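Local coordinates for protein DNA replication initiator (Cdc21/Cdc54) (Methanothermobacter thermautotrophicus, PDB 1LTL) that probably acts as an ATP-dependent single-stranded DNA helicase of the MCM family in DNA replication, represented here by its N-terminal, zinc-binding part, at residues G118-T123 against Q180-Q185. Residues are numbered along the deposited sequence; the frame is centred on the assembly and turned at random.
Sequences GIVRKT and QTLKLQ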
ATOM      1  N   GLY A 118      10.316  57.320   6.235  1.00 32.68           N
ATOM      2  CA  GLY A 118      10.427  57.397   4.793  1.00 34.69           C
ATOM      3  C   GLY A 118       9.223  58.101   4.206  1.00 37.60           C
ATOM      4  O   GLY A 118       8.494  58.767   4.932  1.00 38.93           O
ATOM      5  N   ILE A 119       8.996  57.952   2.906  1.00 39.18           N
ATOM      6  CA  ILE A 119       7.861  58.598   2.269  1.00 42.28           C
ATOM      7  C   ILE A 119       7.041  57.641   1.407  1.00 43.31           C
ATOM      8  O   ILE A 119       7.564  57.028   0.476  1.00 43.42           O
ATOM      9  CB  ILE A 119       8.352  59.763   1.414  1.00 44.85           C
ATOM     10  CG1 ILE A 119       9.016  60.789   2.326  1.00 48.84           C
ATOM     11  CG2 ILE A 119       7.208  60.386   0.626  1.00 44.45           C
ATOM     12  CD1 ILE A 119       9.694  61.939   1.588  1.00 52.41           C
ATOM     13  N   VAL A 120       5.752  57.526   1.710  1.00 43.45           N
ATOM     14  CA  VAL A 120       4.879  56.641   0.948  1.00 44.24           C
ATOM     15  C   VAL A 120       4.891  56.956  -0.533  1.00 46.00           C
ATOM     16  O   VAL A 120       4.421  57.998  -0.941  1.00 45.61           O
ATOM     17  CB  VAL A 120       3.444  56.742   1.412  1.00 43.05           C
ATOM     18  CG1 VAL A 120       2.562  55.884   0.516  1.00 41.86           C
ATOM     19  CG2 VAL A 120       3.345  56.312   2.862  1.00 42.35           C
ATOM     20  N   ARG A 121       5.397  56.035  -1.338  1.00 49.46           N
ATOM     21  CA  ARG A 121       5.459  56.258  -2.763  1.00 53.31           C
ATOM     22  C   ARG A 121       4.228  55.714  -3.473  1.00 53.28           C
ATOM     23  O   ARG A 121       3.304  56.461  -3.764  1.00 54.81           O
ATOM     24  CB  ARG A 121       6.722  55.622  -3.332  1.00 58.77           C
ATOM     25  CG  ARG A 121       6.990  55.918  -4.801  1.00 66.40           C
ATOM     26  CD  ARG A 121       7.823  54.796  -5.465  1.00 72.91           C
ATOM     27  NE  ARG A 121       9.166  54.618  -4.888  1.00 78.85           N
ATOM     28  CZ  ARG A 121      10.214  55.421  -5.103  1.00 81.10           C
ATOM     29  NH1 ARG A 121      10.096  56.483  -5.896  1.00 81.48           N
ATOM     30  NH2 ARG A 121      11.387  55.153  -4.530  1.00 81.02           N
ATOM     31  N   LYS A 122       4.197  54.415  -3.742  1.00 53.36           N
ATOM     32  CA  LYS A 122       3.061  53.813  -4.444  1.00 53.09           C
ATOM     33  C   LYS A 122       2.130  53.031  -3.538  1.00 51.57           C
ATOM     34  O   LYS A 122       2.583  52.280  -2.677  1.00 52.13           O
ATOM     35  CB  LYS A 122       3.561  52.892  -5.562  1.00 55.44           C
ATOM     36  CG  LYS A 122       2.454  52.130  -6.268  1.00 58.82           C
ATOM     37  CD  LYS A 122       2.987  51.131  -7.287  1.00 62.14           C
ATOM     38  CE  LYS A 122       1.893  50.144  -7.716  1.00 64.40           C
ATOM     39  NZ  LYS A 122       2.424  48.891  -8.361  1.00 64.08           N
ATOM     40  N   THR A 123       0.827  53.198  -3.751  1.00 49.69           N
ATOM     41  CA  THR A 123      -0.180  52.501  -2.951  1.00 47.51           C
ATOM     42  C   THR A 123      -1.029  51.518  -3.761  1.00 45.77           C
ATOM     43  O   THR A 123      -1.570  51.868  -4.806  1.00 46.64           O
ATOM     44  CB  THR A 123      -1.095  53.509  -2.247  1.00 47.73           C
ATOM     45  OG1 THR A 123      -0.480  53.923  -1.022  1.00 48.13           O
ATOM     46  CG2 THR A 123      -2.449  52.906  -1.958  1.00 49.88           C
ATOM     47  N   GLN A 180      -3.440  45.526   2.632  1.00 25.78           N
ATOM     48  CA  GLN A 180      -3.023  46.479   1.622  1.00 26.42           C
ATOM     49  C   GLN A 180      -1.528  46.634   1.559  1.00 27.39           C
ATOM     50  O   GLN A 180      -0.839  46.534   2.574  1.00 28.80           O
ATOM     51  CB  GLN A 180      -3.651  47.831   1.872  1.00 25.91           C
ATOM     52  CG  GLN A 180      -3.153  48.886   0.936  1.00 26.04           C
ATOM     53  CD  GLN A 180      -3.867  50.173   1.175  1.00 27.20           C
ATOM     54  OE1 GLN A 180      -4.387  50.405   2.269  1.00 29.80           O
ATOM     55  NE2 GLN A 180      -3.903  51.031   0.167  1.00 26.52           N
ATOM     56  N   THR A 181      -1.032  46.905   0.360  1.00 26.84           N
ATOM     57  CA  THR A 181       0.393  47.029   0.145  1.00 27.87           C
ATOM     58  C   THR A 181       0.844  48.392  -0.323  1.00 29.39           C
ATOM     59  O   THR A 181       0.178  49.029  -1.133  1.00 31.09           O
ATOM     60  CB  THR A 181       0.826  46.014  -0.898  1.00 27.51           C
ATOM     61  OG1 THR A 181       0.985  44.749  -0.268  1.00 29.96           O
ATOM     62  CG2 THR A 181       2.121  46.408  -1.537  1.00 31.80           C
ATOM     63  N   LEU A 182       1.978  48.861   0.178  1.00 30.00           N
ATOM     64  CA  LEU A 182       2.484  50.136  -0.311  1.00 30.37           C
ATOM     65  C   LEU A 182       3.980  50.141  -0.215  1.00 30.02           C
ATOM     66  O   LEU A 182       4.553  49.369   0.544  1.00 29.30           O
ATOM     67  CB  LEU A 182       1.885  51.307   0.458  1.00 30.74           C
ATOM     68  CG  LEU A 182       2.477  51.760   1.782  1.00 32.69           C
ATOM     69  CD1 LEU A 182       1.522  52.788   2.369  1.00 35.40           C
ATOM     70  CD2 LEU A 182       2.632  50.614   2.739  1.00 35.25           C
ATOM     71  N   LYS A 183       4.599  50.989  -1.030  1.00 31.49           N
ATOM     72  CA  LYS A 183       6.050  51.150  -1.076  1.00 32.20           C
ATOM     73  C   LYS A 183       6.466  52.336  -0.218  1.00 32.18           C
ATOM     74  O   LYS A 183       5.915  53.425  -0.347  1.00 31.45           O
ATOM     75  CB  LYS A 183       6.521  51.397  -2.512  1.00 32.75           C
ATOM     76  CG  LYS A 183       6.794  50.147  -3.311  1.00 35.94           C
ATOM     77  CD  LYS A 183       7.796  49.264  -2.576  1.00 40.57           C
ATOM     78  CE  LYS A 183       8.088  47.969  -3.326  1.00 41.45           C
ATOM     79  NZ  LYS A 183       6.864  47.133  -3.429  1.00 45.56           N
ATOM     80  N   LEU A 184       7.437  52.116   0.653  1.00 32.47           N
ATOM     81  CA  LEU A 184       7.936  53.159   1.523  1.00 35.16           C
ATOM     82  C   LEU A 184       9.342  53.513   1.071  1.00 38.34           C
ATOM     83  O   LEU A 184      10.231  52.674   1.116  1.00 38.68           O
ATOM     84  CB  LEU A 184       7.981  52.664   2.962  1.00 33.16           C
ATOM     85  CG  LEU A 184       8.514  53.699   3.940  1.00 32.03           C
ATOM     86  CD1 LEU A 184       7.557  54.882   3.992  1.00 27.81           C
ATOM     87  CD2 LEU A 184       8.695  53.073   5.319  1.00 31.46           C
ATOM     88  N   GLN A 185       9.548  54.755   0.647  1.00 43.79           N
ATOM     89  CA  GLN A 185      10.854  55.214   0.167  1.00 47.55           C
ATOM     90  C   GLN A 185      11.630  55.894   1.274  1.00 50.25           C
ATOM     91  O   GLN A 185      11.051  56.595   2.106  1.00 50.30           O
ATOM     92  CB  GLN A 185      10.648  56.192  -0.975  1.00 48.30           C
ATOM     93  CG  GLN A 185      11.894  56.824  -1.512  1.00 49.88           C
ATOM     94  CD  GLN A 185      11.557  57.959  -2.457  1.00 52.20           C
ATOM     95  OE1 GLN A 185      11.250  59.078  -2.021  1.00 53.76           O
ATOM     96  NE2 GLN A 185      11.572  57.672  -3.762  1.00 51.78           N
TER
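An antiparallel strand pair with a beta bulge, within the OB domain of this MCM N-terminal fragment, joins Ile119 to Gln185 and Val120 to Leu184 before the register slips by one residue. The slip is read from the backbone. Arg121 N donates to Lys183 O at 2.8 Å. Lys183 N donates to Lys122 O at 2.9 Å, so Arg121 and Lys122 together face the single residue Lys183. Arg121 departs from extended geometry (psi -81°), in the direction seen at the first position of a classic bulge. Beyond it, Thr123 pairs with Leu182. Before the bulge, Gln185 N reaches Ile119 O at 3.0 Å.

Val120, Leu182 and Leu184 turn to one face. There Val120 CG1 meets Leu182 CD1 at 3.8 Å, the two side chains lying nearly perpendicular, while Leu184, with CG anti to its N (chi1 179°), brings CD1 to 3.6 Å from Ile119 N. Gln185 lies on the other face. Its NE2 sits over one face of the Arg121 guanidinium, amide and guanidinium planes 82° apart; NE2, NH1 and NH2 are all donors, so no hydrogen bond forms, and the modelled closeness is doubtful. Firmer is Gln185 CG, 3.5 Å from Arg121 NH2. The Arg121 side chain bends at chi3, and its NE is hydrogen-bonded to Gln199 OE1. A glycine in place of Gln185 would probably strip the CB and CG methylenes from beside NH2, loosening the guanidinium end although the Gln199 bond remains.

The polar end of Lys183 is held by Thr201 OG1, and that of Gln180 by Asp210 N and Asp124 O. Strand 199-205 flanks 180-185, with Val202 touching Leu182 and Leu184; on the other edge of 118-123, Gly118 bonds through its backbone to Val218 of strand 217-229, and the Val218 side chain packs on Val120 and Leu184.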